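Local coordinates for protein pentafunctional AROM polypeptide (Schizosaccharomyces pombe, PDB 5SWV) that probably catalyses the dehydroquinate dehydratase and shikimate dehydrogenase steps of the shikimate pathway, which are two of the five activities of the full-length polypeptide, at residues F14-Y19 and S227-G232; I83-L88 and M137-L142; I125-K130 and S162-V167; D166-V171 and N192-P197; N178-L183 and L200-R205. All coordinates share one frame; numbering follows the deposited sequence.

In the fold
All five contacts lie in the TIM barrel of the type I dehydroquinase region, and they sample both ends and the outer layer of its parallel sheet. Interactions 1 and 2 tie loops to the C-terminal ends of strands 13-17 and 134-140, each through a side-chain amide. Interaction 3 is a surface contact between a helix end and a loop, and it alone combines a salt bridge with an aromatic pair. Interactions 4 and 5 share helix 177-193 but use neighbouring strands, 167-173 and 198-203 respectively: the first is a partly buried backbone hydrogen bond with apolar contacts, the second a buried leucine and asparagine interface. D166 and V167 belong to both interactions 3 and 4.

Interaction 1 (F14-Y19 and S227-G232); sequences FLTLNY and SKAAPG
At the C-terminal end of strand 13-17, on the mouth of the TIM barrel, T16 and N18 meet S227 and A229 in the loop between strand 218-220 and helix 236-245. The direct polar link is a hydrogen bond from N18 ND2 to S227 O, 3.0 Å long. It is nearly straight at the hydrogen (164°), and the acceptor lies close to the amide plane of N18. At the other end the fit is less regular, because the donor sits well above the carbonyl plane of S227. The asparagine CG stands between its own backbone N and carbonyl carbon (chi1 63°), a rotation that carries the amide across to the loop. A water adds a second, indirect link: it lies 2.9 Å from T16 OG1 and can donate to S227 O, also at 2.9 Å, though more acceptors surround it than it has protons. T16 OG1 is engaged beyond the water as well, with Q233 and with V220 O of the adjacent strand. The methyl of A229 packs alongside this threonine, its CB 3.7 Å from T16 OG1 and 3.8 Å from T16 CB. Q233 also bonds the backbone N of A229, which places one glutamine against both sides of the contact. Between these two segments, therefore, the direct hydrogen bond uses a backbone carbonyl of the loop, with one methyl contact beside it.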
# COMPACT_ATOMS: atom_id res chain seq x y z
N PHE A 14 7.50 9.33 -1.92
CA PHE A 14 6.61 9.22 -3.07
C PHE A 14 7.38 9.10 -4.38
O PHE A 14 8.45 9.70 -4.54
CB PHE A 14 5.61 10.37 -3.13
CG PHE A 14 6.20 11.70 -3.50
CD1 PHE A 14 6.34 12.07 -4.84
CD2 PHE A 14 6.56 12.63 -2.51
CE1 PHE A 14 6.85 13.31 -5.19
CE2 PHE A 14 7.09 13.88 -2.86
CZ PHE A 14 7.24 14.21 -4.20
N LEU A 15 6.81 8.31 -5.29
CA LEU A 15 7.40 8.02 -6.58
C LEU A 15 7.17 9.16 -7.55
O LEU A 15 6.05 9.65 -7.67
CB LEU A 15 6.79 6.73 -7.18
CG LEU A 15 7.49 6.21 -8.43
CD1 LEU A 15 8.84 5.59 -8.07
CD2 LEU A 15 6.64 5.21 -9.18
N THR A 16 8.22 9.57 -8.26
CA THR A 16 8.12 10.57 -9.32
C THR A 16 7.84 9.88 -10.66
O THR A 16 8.76 9.59 -11.42
CB THR A 16 9.39 11.43 -9.39
OG1 THR A 16 10.55 10.59 -9.54
CG2 THR A 16 9.53 12.25 -8.12
N LEU A 17 6.57 9.60 -10.93
CA LEU A 17 6.19 8.84 -12.13
C LEU A 17 6.24 9.74 -13.36
O LEU A 17 5.45 10.67 -13.50
CB LEU A 17 4.80 8.25 -11.97
CG LEU A 17 4.46 7.11 -12.92
CD1 LEU A 17 5.36 5.91 -12.67
CD2 LEU A 17 3.00 6.74 -12.71
N ASN A 18 7.18 9.45 -14.25
CA ASN A 18 7.51 10.34 -15.35
C ASN A 18 7.64 9.61 -16.67
O ASN A 18 8.46 9.97 -17.52
CB ASN A 18 8.77 11.11 -15.00
CG ASN A 18 9.99 10.22 -14.81
OD1 ASN A 18 9.88 9.01 -14.60
ND2 ASN A 18 11.17 10.83 -14.89
N TYR A 19 6.81 8.59 -16.85
CA TYR A 19 6.62 8.00 -18.17
C TYR A 19 5.88 9.00 -19.04
O TYR A 19 5.15 9.84 -18.52
CB TYR A 19 5.76 6.75 -18.08
CG TYR A 19 6.42 5.53 -17.48
CD1 TYR A 19 7.25 4.73 -18.26
CD2 TYR A 19 6.17 5.14 -16.17
CE1 TYR A 19 7.82 3.58 -17.75
CE2 TYR A 19 6.75 3.99 -15.64
CZ TYR A 19 7.57 3.22 -16.44
OH TYR A 19 8.16 2.08 -15.95
N SER A 227 13.95 8.00 -16.38
CA SER A 227 14.98 8.95 -15.93
C SER A 227 14.69 9.43 -14.52
O SER A 227 13.58 9.25 -14.02
CB SER A 227 15.05 10.17 -16.87
OG SER A 227 13.78 10.76 -17.10
N LYS A 228 15.70 10.04 -13.89
CA LYS A 228 15.50 10.73 -12.62
C LYS A 228 14.75 12.00 -12.89
O LYS A 228 14.95 12.64 -13.93
CB LYS A 228 16.82 11.09 -11.96
CG LYS A 228 17.65 9.90 -11.54
CD LYS A 228 19.01 10.32 -11.02
CE LYS A 228 19.93 9.12 -10.93
NZ LYS A 228 21.21 9.52 -10.29
N ALA A 229 13.90 12.37 -11.95
CA ALA A 229 13.18 13.64 -12.02
C ALA A 229 14.12 14.82 -11.80
O ALA A 229 13.90 15.89 -12.36
CB ALA A 229 12.05 13.67 -11.01
N ALA A 230 15.12 14.65 -10.96
CA ALA A 230 16.10 15.70 -10.71
C ALA A 230 17.45 15.13 -10.27
O ALA A 230 17.51 14.01 -9.76
CB ALA A 230 15.55 16.67 -9.67
N PRO A 231 18.54 15.89 -10.46
CA PRO A 231 19.87 15.40 -10.10
C PRO A 231 19.96 15.04 -8.63
O PRO A 231 19.50 15.80 -7.76
CB PRO A 231 20.79 16.60 -10.39
CG PRO A 231 20.06 17.45 -11.35
CD PRO A 231 18.61 17.28 -10.98
N GLY A 232 20.53 13.87 -8.37
CA GLY A 232 20.76 13.43 -7.01
C GLY A 232 19.68 12.52 -6.49
O GLY A 232 19.77 12.04 -5.38
O HOH W 1 11.63 9.23 -11.88

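Interaction 2 (I83-L88 and M137-L142); sequences ISQGGL and MSWHDL
H140 directs two N-H groups at one oxygen, Q85 OE1. Its backbone N lies 2.7 Å from Q85 OE1 and its ring ND1 3.2 Å from the same atom, with angles at the hydrogen of 137° and 142°, so neither bond is straight. Both donors approach from the same face of the glutamine carbonyl plane, each tilted out of it. The oxygen in turn lies in the plane of the imidazole, at its edge, while amide and ring planes stand nearly perpendicular. This double grip would restrain the rotation of the histidine ring. A bend in the glutamine chain at chi2 (-85°) brings the amide to the strand, and its other end then lies over W139: NE2 is 3.3 Å from W139 CZ3, above one face of the indole, over its six-membered ring. The two planes are clearly inclined, so they do not stack flat. W139 also meets the ring of W146 and has a cation-pi contact with K157. H140 and W139 close strand 134-140, and Q85 belongs to the loop that follows strand 76-79; the contact therefore joins a beta-alpha loop to another strand at the C-terminal end of the TIM barrel, the end where enzymes of this fold hold their active sites. Farther out, L142 lies against the loop backbone. Its CD2 is 3.6 Å from S84 O and 3.8 Å from G86 N, and its CD1 lies 3.9 Å from Q85 O.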
# COMPACT_ATOMS: atom_id res chain seq x y z
N ILE A 83 9.71 24.77 -16.77
CA ILE A 83 11.08 24.74 -17.23
C ILE A 83 12.07 25.39 -16.28
O ILE A 83 13.14 24.84 -16.05
CB ILE A 83 11.19 25.29 -18.67
CG1 ILE A 83 10.52 24.29 -19.63
CG2 ILE A 83 12.64 25.52 -19.10
CD1 ILE A 83 10.02 24.89 -20.90
N SER A 84 11.72 26.50 -15.68
CA SER A 84 12.69 27.21 -14.85
C SER A 84 12.71 26.65 -13.46
O SER A 84 13.58 27.03 -12.67
CB SER A 84 12.40 28.70 -14.81
OG SER A 84 11.12 28.92 -14.29
N GLN A 85 11.77 25.76 -13.15
CA GLN A 85 11.84 24.96 -11.92
C GLN A 85 12.39 23.54 -12.13
O GLN A 85 12.34 22.73 -11.21
CB GLN A 85 10.45 24.89 -11.32
CG GLN A 85 9.90 26.26 -10.97
CD GLN A 85 10.35 26.73 -9.61
OE1 GLN A 85 10.19 26.02 -8.62
NE2 GLN A 85 10.89 27.93 -9.55
N GLY A 86 12.92 23.25 -13.33
CA GLY A 86 13.52 21.95 -13.64
C GLY A 86 12.67 20.94 -14.40
O GLY A 86 13.11 19.84 -14.67
N GLY A 87 11.44 21.31 -14.73
CA GLY A 87 10.56 20.46 -15.52
C GLY A 87 10.50 20.88 -16.97
O GLY A 87 11.40 21.55 -17.45
N LEU A 88 9.43 20.48 -17.66
CA LEU A 88 9.30 20.65 -19.11
C LEU A 88 8.16 21.56 -19.53
O LEU A 88 8.03 21.85 -20.71
CB LEU A 88 9.08 19.28 -19.77
CG LEU A 88 10.14 18.19 -19.49
CD1 LEU A 88 9.75 16.85 -20.12
CD2 LEU A 88 11.53 18.64 -19.95
N MET A 137 2.70 23.82 -2.01
CA MET A 137 3.30 25.01 -2.56
C MET A 137 4.80 24.77 -2.66
O MET A 137 5.44 24.49 -1.65
CB MET A 137 2.99 26.21 -1.67
CG MET A 137 1.50 26.49 -1.54
SD MET A 137 0.84 27.13 -3.09
CE MET A 137 -0.62 26.15 -3.20
N SER A 138 5.33 24.92 -3.87
CA SER A 138 6.69 24.49 -4.18
C SER A 138 7.51 25.61 -4.79
O SER A 138 7.01 26.38 -5.59
CB SER A 138 6.63 23.32 -5.16
OG SER A 138 6.37 23.79 -6.47
N TRP A 139 8.79 25.68 -4.42
CA TRP A 139 9.76 26.46 -5.16
C TRP A 139 11.11 25.75 -5.20
O TRP A 139 11.55 25.18 -4.21
CB TRP A 139 9.93 27.85 -4.57
CG TRP A 139 10.84 28.71 -5.39
CD1 TRP A 139 12.18 28.89 -5.20
CD2 TRP A 139 10.49 29.47 -6.55
NE1 TRP A 139 12.69 29.74 -6.16
CE2 TRP A 139 11.68 30.12 -6.99
CE3 TRP A 139 9.30 29.69 -7.25
CZ2 TRP A 139 11.70 30.96 -8.12
CZ3 TRP A 139 9.33 30.54 -8.38
CH2 TRP A 139 10.53 31.16 -8.79
N HIS A 140 11.75 25.82 -6.37
CA HIS A 140 13.02 25.18 -6.66
C HIS A 140 14.06 26.26 -7.07
O HIS A 140 13.83 27.01 -8.03
CB HIS A 140 12.83 24.16 -7.79
CG HIS A 140 11.93 23.01 -7.45
ND1 HIS A 140 10.55 23.13 -7.39
CD2 HIS A 140 12.21 21.72 -7.15
CE1 HIS A 140 10.03 21.96 -7.07
NE2 HIS A 140 11.01 21.08 -6.91
N ASP A 141 15.17 26.36 -6.34
CA ASP A 141 16.25 27.30 -6.70
C ASP A 141 17.34 26.59 -7.51
O ASP A 141 18.34 26.10 -6.98
CB ASP A 141 16.86 27.97 -5.47
CG ASP A 141 18.04 28.88 -5.80
OD1 ASP A 141 18.01 29.54 -6.87
OD2 ASP A 141 19.01 28.92 -5.00
N LEU A 142 17.13 26.56 -8.82
CA LEU A 142 18.11 25.99 -9.73
C LEU A 142 19.49 26.68 -9.68
O LEU A 142 20.49 26.03 -9.91
CB LEU A 142 17.56 25.97 -11.17
CG LEU A 142 16.97 24.62 -11.62
CD1 LEU A 142 15.96 24.07 -10.61
CD2 LEU A 142 16.35 24.75 -13.00

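Interaction 3 (I125-K130 and S162-V167); sequences ILYQHK and SSYADV
The Y164 ring turns its edge toward the face of Y127 in an offset edge-to-face pair, with centroids 5.6 Å apart and planes at 60°. Y164 CD1 is the leading atom, 3.7 Å from Y127 CG and equally close to Y127 CB, so the edge meets the root of the ring instead of its centre. One face of Y164 is occupied from within its own segment by S163 CB, which stands above the middle of the ring, and Q128 NE2 lies at the edge of Y127. The helix tyrosine has CG anti to its N (chi1 173°), which brings its ring up to the backbone of Y164 as well: Y127 CD1 is 3.6 Å from Y164 O. Beside the aromatic pair runs a salt bridge, in which K130 NZ lies 3.0 Å from D166 OD2. The ammonium reaches the syn side of that oxygen, somewhat out of the carboxylate plane, at the end of a chain extended beyond CG. D166 OD2 also accepts from L135 N, so a backbone bond holds the carboxylate that receives the lysine. On the helix side, H129 ND1 bonds I125 O at 2.7 Å, and the backbone N of H129 reaches the same carbonyl as the helix ends. The contact is a surface one, joining the C-terminal end of helix 120-128 to the turn that leads from helix 152-162 into strand 167-173, as successive alpha-beta connections meet at the N-terminal end of a TIM barrel.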
# COMPACT_ATOMS: atom_id res chain seq x y z
N ILE A 125 -7.20 31.49 -6.97
CA ILE A 125 -8.26 30.77 -7.68
C ILE A 125 -8.15 29.25 -7.46
O ILE A 125 -9.16 28.59 -7.24
CB ILE A 125 -8.23 31.08 -9.17
CG1 ILE A 125 -8.71 32.51 -9.40
CG2 ILE A 125 -9.10 30.11 -9.96
CD1 ILE A 125 -8.32 33.09 -10.75
N LEU A 126 -6.94 28.71 -7.52
CA LEU A 126 -6.75 27.28 -7.27
C LEU A 126 -7.05 26.96 -5.82
O LEU A 126 -7.66 25.94 -5.53
CB LEU A 126 -5.33 26.83 -7.60
CG LEU A 126 -4.91 26.92 -9.08
CD1 LEU A 126 -3.39 26.80 -9.23
CD2 LEU A 126 -5.63 25.88 -9.93
N TYR A 127 -6.63 27.83 -4.91
CA TYR A 127 -6.95 27.66 -3.48
C TYR A 127 -8.46 27.68 -3.24
O TYR A 127 -9.00 26.78 -2.61
CB TYR A 127 -6.25 28.74 -2.64
CG TYR A 127 -6.66 28.75 -1.19
CD1 TYR A 127 -6.16 27.81 -0.30
CD2 TYR A 127 -7.56 29.71 -0.70
CE1 TYR A 127 -6.53 27.82 1.03
CE2 TYR A 127 -7.94 29.72 0.63
CZ TYR A 127 -7.42 28.76 1.48
OH TYR A 127 -7.79 28.75 2.80
N GLN A 128 -9.15 28.68 -3.79
CA GLN A 128 -10.61 28.77 -3.65
C GLN A 128 -11.34 27.50 -4.14
O GLN A 128 -12.38 27.16 -3.60
CB GLN A 128 -11.18 30.02 -4.35
CG GLN A 128 -10.72 31.37 -3.79
CD GLN A 128 -10.97 31.57 -2.29
OE1 GLN A 128 -11.94 31.07 -1.73
NE2 GLN A 128 -10.09 32.32 -1.63
N HIS A 129 -10.80 26.78 -5.12
CA HIS A 129 -11.46 25.59 -5.67
C HIS A 129 -10.90 24.26 -5.16
O HIS A 129 -11.25 23.22 -5.70
CB HIS A 129 -11.41 25.62 -7.19
CG HIS A 129 -12.18 26.76 -7.78
ND1 HIS A 129 -11.76 28.08 -7.68
CD2 HIS A 129 -13.35 26.79 -8.47
CE1 HIS A 129 -12.64 28.86 -8.27
NE2 HIS A 129 -13.61 28.11 -8.76
N LYS A 130 -10.08 24.27 -4.12
CA LYS A 130 -9.35 23.06 -3.77
C LYS A 130 -10.23 21.91 -3.33
O LYS A 130 -9.94 20.78 -3.69
CB LYS A 130 -8.27 23.33 -2.73
CG LYS A 130 -8.72 23.63 -1.32
CD LYS A 130 -7.62 24.39 -0.58
CE LYS A 130 -7.62 24.21 0.93
NZ LYS A 130 -6.21 24.32 1.41
N SER A 162 2.23 30.53 2.78
CA SER A 162 1.51 30.26 4.04
C SER A 162 0.03 30.69 4.02
O SER A 162 -0.77 30.16 4.77
CB SER A 162 2.22 30.89 5.23
OG SER A 162 2.10 32.30 5.14
N SER A 163 -0.32 31.64 3.16
CA SER A 163 -1.74 31.97 2.95
C SER A 163 -2.54 30.78 2.40
O SER A 163 -3.71 30.63 2.72
CB SER A 163 -1.87 33.15 1.99
OG SER A 163 -1.24 34.33 2.49
N TYR A 164 -1.90 29.93 1.60
CA TYR A 164 -2.57 28.89 0.83
C TYR A 164 -2.21 27.43 1.17
O TYR A 164 -2.97 26.53 0.83
CB TYR A 164 -2.27 29.14 -0.65
CG TYR A 164 -2.51 30.57 -1.11
CD1 TYR A 164 -3.80 31.10 -1.13
CD2 TYR A 164 -1.45 31.39 -1.54
CE1 TYR A 164 -4.04 32.40 -1.56
CE2 TYR A 164 -1.69 32.69 -1.97
CZ TYR A 164 -2.99 33.17 -1.97
OH TYR A 164 -3.28 34.45 -2.37
N ALA A 165 -1.07 27.20 1.81
CA ALA A 165 -0.45 25.86 1.77
C ALA A 165 -1.00 24.83 2.74
O ALA A 165 -1.22 25.14 3.89
CB ALA A 165 1.04 25.99 2.02
N ASP A 166 -1.19 23.61 2.28
CA ASP A 166 -1.30 22.46 3.17
C ASP A 166 0.08 21.81 3.44
O ASP A 166 0.28 21.19 4.48
CB ASP A 166 -2.25 21.41 2.59
CG ASP A 166 -3.65 21.93 2.44
OD1 ASP A 166 -4.35 22.04 3.46
OD2 ASP A 166 -4.07 22.23 1.30
N VAL A 167 0.97 21.89 2.45
CA VAL A 167 2.36 21.44 2.56
C VAL A 167 3.23 22.46 1.84
O VAL A 167 2.77 23.07 0.87
CB VAL A 167 2.57 20.07 1.88
CG1 VAL A 167 4.04 19.61 2.03
CG2 VAL A 167 1.59 19.04 2.44

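Interaction 4 (D166-V171 and N192-P197); sequences DVIKLV and NSMDIP
P197 and I196 make the close part of the contact with D166, V167 and I168. P197 O accepts a hydrogen bond from I168 N, 3.0 Å long, with 164° at the hydrogen. The same oxygen has a CA-H...O contact with V167 CA at 3.5 Å. In the other direction, D166 O faces the proline ring, 3.3 Å from P197 CD and 3.4 Å from P197 CG. I196 adds its CG2 methyl, which is anti to the backbone N and sits between two partners, 3.7 Å from D166 O and 3.9 Å from I168 CG1. The two isoleucine side chains meet at a slant. Toward the end of helix 177-193 the contact thins out: the M194 methyl, CE, only approaches I168 CD1 at 4.4 Å, and N192 and D195 lie exposed to solvent. F216 touches both V167 and P197, while I196 also reaches S162. Strand 167-173 and strand 198-203 are parallel neighbours in the barrel sheet, and I168 pairs with I199 as well, so the bond to P197 O begins their ladder. A proline has no N-H to offer D166 O, and in its place ring carbons lie against that carbonyl. The pairing between these two segments therefore rests on one backbone hydrogen bond, reinforced by apolar contact.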
# COMPACT_ATOMS: atom_id res chain seq x y z
N ASP A 166 -1.19 23.61 2.28
CA ASP A 166 -1.30 22.46 3.17
C ASP A 166 0.08 21.81 3.44
O ASP A 166 0.28 21.19 4.48
CB ASP A 166 -2.25 21.41 2.59
CG ASP A 166 -3.65 21.93 2.44
OD1 ASP A 166 -4.35 22.04 3.46
OD2 ASP A 166 -4.07 22.23 1.30
N VAL A 167 0.97 21.89 2.45
CA VAL A 167 2.36 21.44 2.56
C VAL A 167 3.23 22.46 1.84
O VAL A 167 2.77 23.07 0.87
CB VAL A 167 2.57 20.07 1.88
CG1 VAL A 167 4.04 19.61 2.03
CG2 VAL A 167 1.59 19.04 2.44
N ILE A 168 4.46 22.67 2.30
CA ILE A 168 5.40 23.55 1.61
C ILE A 168 6.59 22.72 1.20
O ILE A 168 7.09 21.93 1.98
CB ILE A 168 5.83 24.74 2.46
CG1 ILE A 168 4.61 25.61 2.81
CG2 ILE A 168 6.86 25.58 1.71
CD1 ILE A 168 4.90 26.79 3.71
N LYS A 169 7.03 22.89 -0.04
CA LYS A 169 8.16 22.17 -0.59
C LYS A 169 9.18 23.19 -1.05
O LYS A 169 8.90 23.99 -1.94
CB LYS A 169 7.69 21.29 -1.73
CG LYS A 169 8.76 20.44 -2.37
CD LYS A 169 8.18 19.76 -3.60
CE LYS A 169 9.22 19.57 -4.68
NZ LYS A 169 9.84 18.22 -4.63
N LEU A 170 10.37 23.17 -0.45
CA LEU A 170 11.45 24.07 -0.82
C LEU A 170 12.65 23.22 -1.19
O LEU A 170 13.07 22.38 -0.39
CB LEU A 170 11.82 24.98 0.34
CG LEU A 170 10.68 25.82 0.92
CD1 LEU A 170 11.18 26.62 2.11
CD2 LEU A 170 10.07 26.75 -0.13
N VAL A 171 13.19 23.44 -2.39
CA VAL A 171 14.31 22.64 -2.88
C VAL A 171 15.44 23.50 -3.40
O VAL A 171 15.26 24.20 -4.38
CB VAL A 171 13.88 21.69 -4.00
CG1 VAL A 171 15.06 20.81 -4.40
CG2 VAL A 171 12.70 20.84 -3.54
N ASN A 192 10.24 25.13 14.26
CA ASN A 192 9.88 25.72 15.57
C ASN A 192 8.84 26.85 15.45
O ASN A 192 7.95 26.97 16.30
CB ASN A 192 11.12 26.25 16.33
CG ASN A 192 11.98 25.14 16.95
OD1 ASN A 192 11.49 24.33 17.74
ND2 ASN A 192 13.26 25.11 16.60
N SER A 193 8.97 27.65 14.40
CA SER A 193 8.16 28.84 14.21
C SER A 193 6.86 28.64 13.44
O SER A 193 6.11 29.59 13.29
CB SER A 193 8.97 29.88 13.45
OG SER A 193 8.99 29.57 12.07
N MET A 194 6.60 27.43 12.94
CA MET A 194 5.45 27.17 12.05
C MET A 194 5.14 25.68 11.98
O MET A 194 6.04 24.87 12.11
CB MET A 194 5.76 27.70 10.66
CG MET A 194 5.21 26.87 9.52
SD MET A 194 6.17 27.11 8.03
CE MET A 194 6.56 25.42 7.54
N ASP A 195 3.88 25.34 11.73
CA ASP A 195 3.43 23.93 11.75
C ASP A 195 2.69 23.43 10.48
O ASP A 195 1.97 22.43 10.51
CB ASP A 195 2.57 23.69 12.99
CG ASP A 195 1.26 24.51 12.96
OD1 ASP A 195 1.16 25.47 12.15
OD2 ASP A 195 0.35 24.17 13.75
N ILE A 196 2.85 24.13 9.37
CA ILE A 196 2.55 23.57 8.07
C ILE A 196 3.66 22.55 7.85
O ILE A 196 4.82 22.85 8.11
CB ILE A 196 2.63 24.65 6.97
CG1 ILE A 196 1.59 25.77 7.22
CG2 ILE A 196 2.44 24.04 5.58
CD1 ILE A 196 2.11 27.16 6.91
N PRO A 197 3.32 21.34 7.39
CA PRO A 197 4.39 20.36 7.15
C PRO A 197 5.29 20.76 5.98
O PRO A 197 4.84 21.42 5.04
CB PRO A 197 3.65 19.06 6.85
CG PRO A 197 2.25 19.45 6.58
CD PRO A 197 1.99 20.74 7.30

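Interaction 5 (N178-L183 and L200-R205); sequences NDNLEL and LFNMGR
N202 and N180 meet amide to amide, their planes turned 32° from each other. N202 ND2 gives its hydrogen to N180 OD1 at 2.9 Å, almost perfectly straight (176°), with the acceptor in the amide plane of N202 and the donor tilted somewhat from the carbonyl plane of N180. A weak bond runs from N202 ND2 to the helix carbonyl D179 O, at 3.5 Å. The remaining amide atoms are tied elsewhere: N202 OD1 accepts from W148 NE1, and N180 ND2 bonds F206 O, so both flips are fixed in this buried place. L183 and N202 reach toward each other head-on from helix and strand. With CG anti to its backbone N, L183 sends CD1 against the asparagine amide, 3.4 Å from N202 ND2 and 3.5 Å from N202 OD1. Its other branch serves L200: the two leucine side chains lie alongside, running in opposite senses, L183 CD2 lying 3.8 Å from L200 CG and 3.9 Å from L200 CD2. W148 packs on both leucines as well as bonding the amide. The short axes of helix 178-183 and strand 200-203 run 168° apart in direction and 8.8 Å apart at closest approach, nearly antiparallel. That is the geometry of a beta-alpha-beta crossover, in which helix 177-193 lies on the outside of the parallel sheet and returns the chain from strand 167-173 to strand 198-203 of the TIM barrel.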
# COMPACT_ATOMS: atom_id res chain seq x y z
N ASN A 178 28.46 21.63 3.00
CA ASN A 178 28.02 22.66 3.93
C ASN A 178 26.58 23.17 3.71
O ASN A 178 25.90 23.54 4.67
CB ASN A 178 28.99 23.83 3.94
CG ASN A 178 28.97 24.56 5.25
OD1 ASN A 178 29.48 24.05 6.24
ND2 ASN A 178 28.31 25.72 5.28
N ASP A 179 26.14 23.19 2.45
CA ASP A 179 24.78 23.57 2.09
C ASP A 179 23.72 22.63 2.69
O ASP A 179 22.65 23.07 3.07
CB ASP A 179 24.61 23.66 0.55
CG ASP A 179 25.28 24.92 -0.07
OD1 ASP A 179 25.55 25.92 0.63
OD2 ASP A 179 25.54 24.89 -1.30
N ASN A 180 24.02 21.34 2.78
CA ASN A 180 23.13 20.37 3.41
C ASN A 180 23.02 20.58 4.91
O ASN A 180 21.95 20.40 5.49
CB ASN A 180 23.58 18.93 3.10
CG ASN A 180 23.51 18.60 1.62
OD1 ASN A 180 22.58 19.00 0.94
ND2 ASN A 180 24.51 17.89 1.10
N LEU A 181 24.13 20.99 5.52
CA LEU A 181 24.16 21.30 6.95
C LEU A 181 23.43 22.60 7.29
O LEU A 181 22.69 22.65 8.26
CB LEU A 181 25.60 21.34 7.45
CG LEU A 181 26.41 20.05 7.28
CD1 LEU A 181 27.75 20.19 7.96
CD2 LEU A 181 25.69 18.83 7.84
N GLU A 182 23.65 23.65 6.50
CA GLU A 182 22.90 24.88 6.69
C GLU A 182 21.39 24.63 6.56
O GLU A 182 20.59 25.19 7.29
CB GLU A 182 23.40 25.97 5.74
CG GLU A 182 24.76 26.51 6.15
CD GLU A 182 25.43 27.44 5.15
OE1 GLU A 182 26.57 27.85 5.42
OE2 GLU A 182 24.85 27.79 4.11
N LEU A 183 21.04 23.74 5.64
CA LEU A 183 19.66 23.36 5.41
C LEU A 183 19.03 22.73 6.65
O LEU A 183 17.90 23.05 6.98
CB LEU A 183 19.56 22.45 4.19
CG LEU A 183 18.16 21.98 3.79
CD1 LEU A 183 18.09 21.67 2.31
CD2 LEU A 183 17.72 20.78 4.60
N LEU A 200 11.77 19.45 2.33
CA LEU A 200 12.94 20.31 2.28
C LEU A 200 14.21 19.53 2.02
O LEU A 200 14.57 18.66 2.79
CB LEU A 200 13.04 21.06 3.59
CG LEU A 200 14.22 22.00 3.82
CD1 LEU A 200 14.13 23.18 2.86
CD2 LEU A 200 14.26 22.47 5.27
N PHE A 201 14.89 19.85 0.92
CA PHE A 201 16.15 19.20 0.54
C PHE A 201 16.85 19.99 -0.56
O PHE A 201 16.33 20.98 -1.04
CB PHE A 201 15.92 17.77 0.07
CG PHE A 201 15.02 17.64 -1.12
CD1 PHE A 201 13.63 17.63 -0.97
CD2 PHE A 201 15.55 17.49 -2.39
CE1 PHE A 201 12.80 17.49 -2.07
CE2 PHE A 201 14.71 17.34 -3.50
CZ PHE A 201 13.33 17.35 -3.33
N ASN A 202 18.05 19.54 -0.90
CA ASN A 202 18.82 20.08 -2.00
C ASN A 202 18.94 19.01 -3.06
O ASN A 202 19.30 17.87 -2.76
CB ASN A 202 20.22 20.48 -1.56
CG ASN A 202 20.21 21.59 -0.52
OD1 ASN A 202 19.55 22.61 -0.70
ND2 ASN A 202 20.95 21.40 0.56
N MET A 203 18.61 19.39 -4.29
CA MET A 203 18.92 18.55 -5.43
C MET A 203 20.39 18.71 -5.80
O MET A 203 21.11 19.53 -5.21
CB MET A 203 17.96 18.83 -6.59
CG MET A 203 18.05 20.21 -7.25
SD MET A 203 16.80 20.52 -8.53
CE MET A 203 15.32 19.78 -7.86
N GLY A 204 20.84 17.91 -6.76
CA GLY A 204 22.25 17.83 -7.12
C GLY A 204 22.87 16.63 -6.45
O GLY A 204 22.41 16.21 -5.39
N ARG A 205 23.90 16.07 -7.06
CA ARG A 205 24.66 14.96 -6.46
C ARG A 205 25.26 15.33 -5.12
O ARG A 205 25.36 14.48 -4.25
CB ARG A 205 25.77 14.48 -7.39
CG ARG A 205 25.24 13.85 -8.66
CD ARG A 205 26.33 13.18 -9.49
NE ARG A 205 25.77 12.05 -10.24
CZ ARG A 205 25.35 10.90 -9.70
NH1 ARG A 205 24.84 9.95 -10.48
NH2 ARG A 205 25.43 10.67 -8.37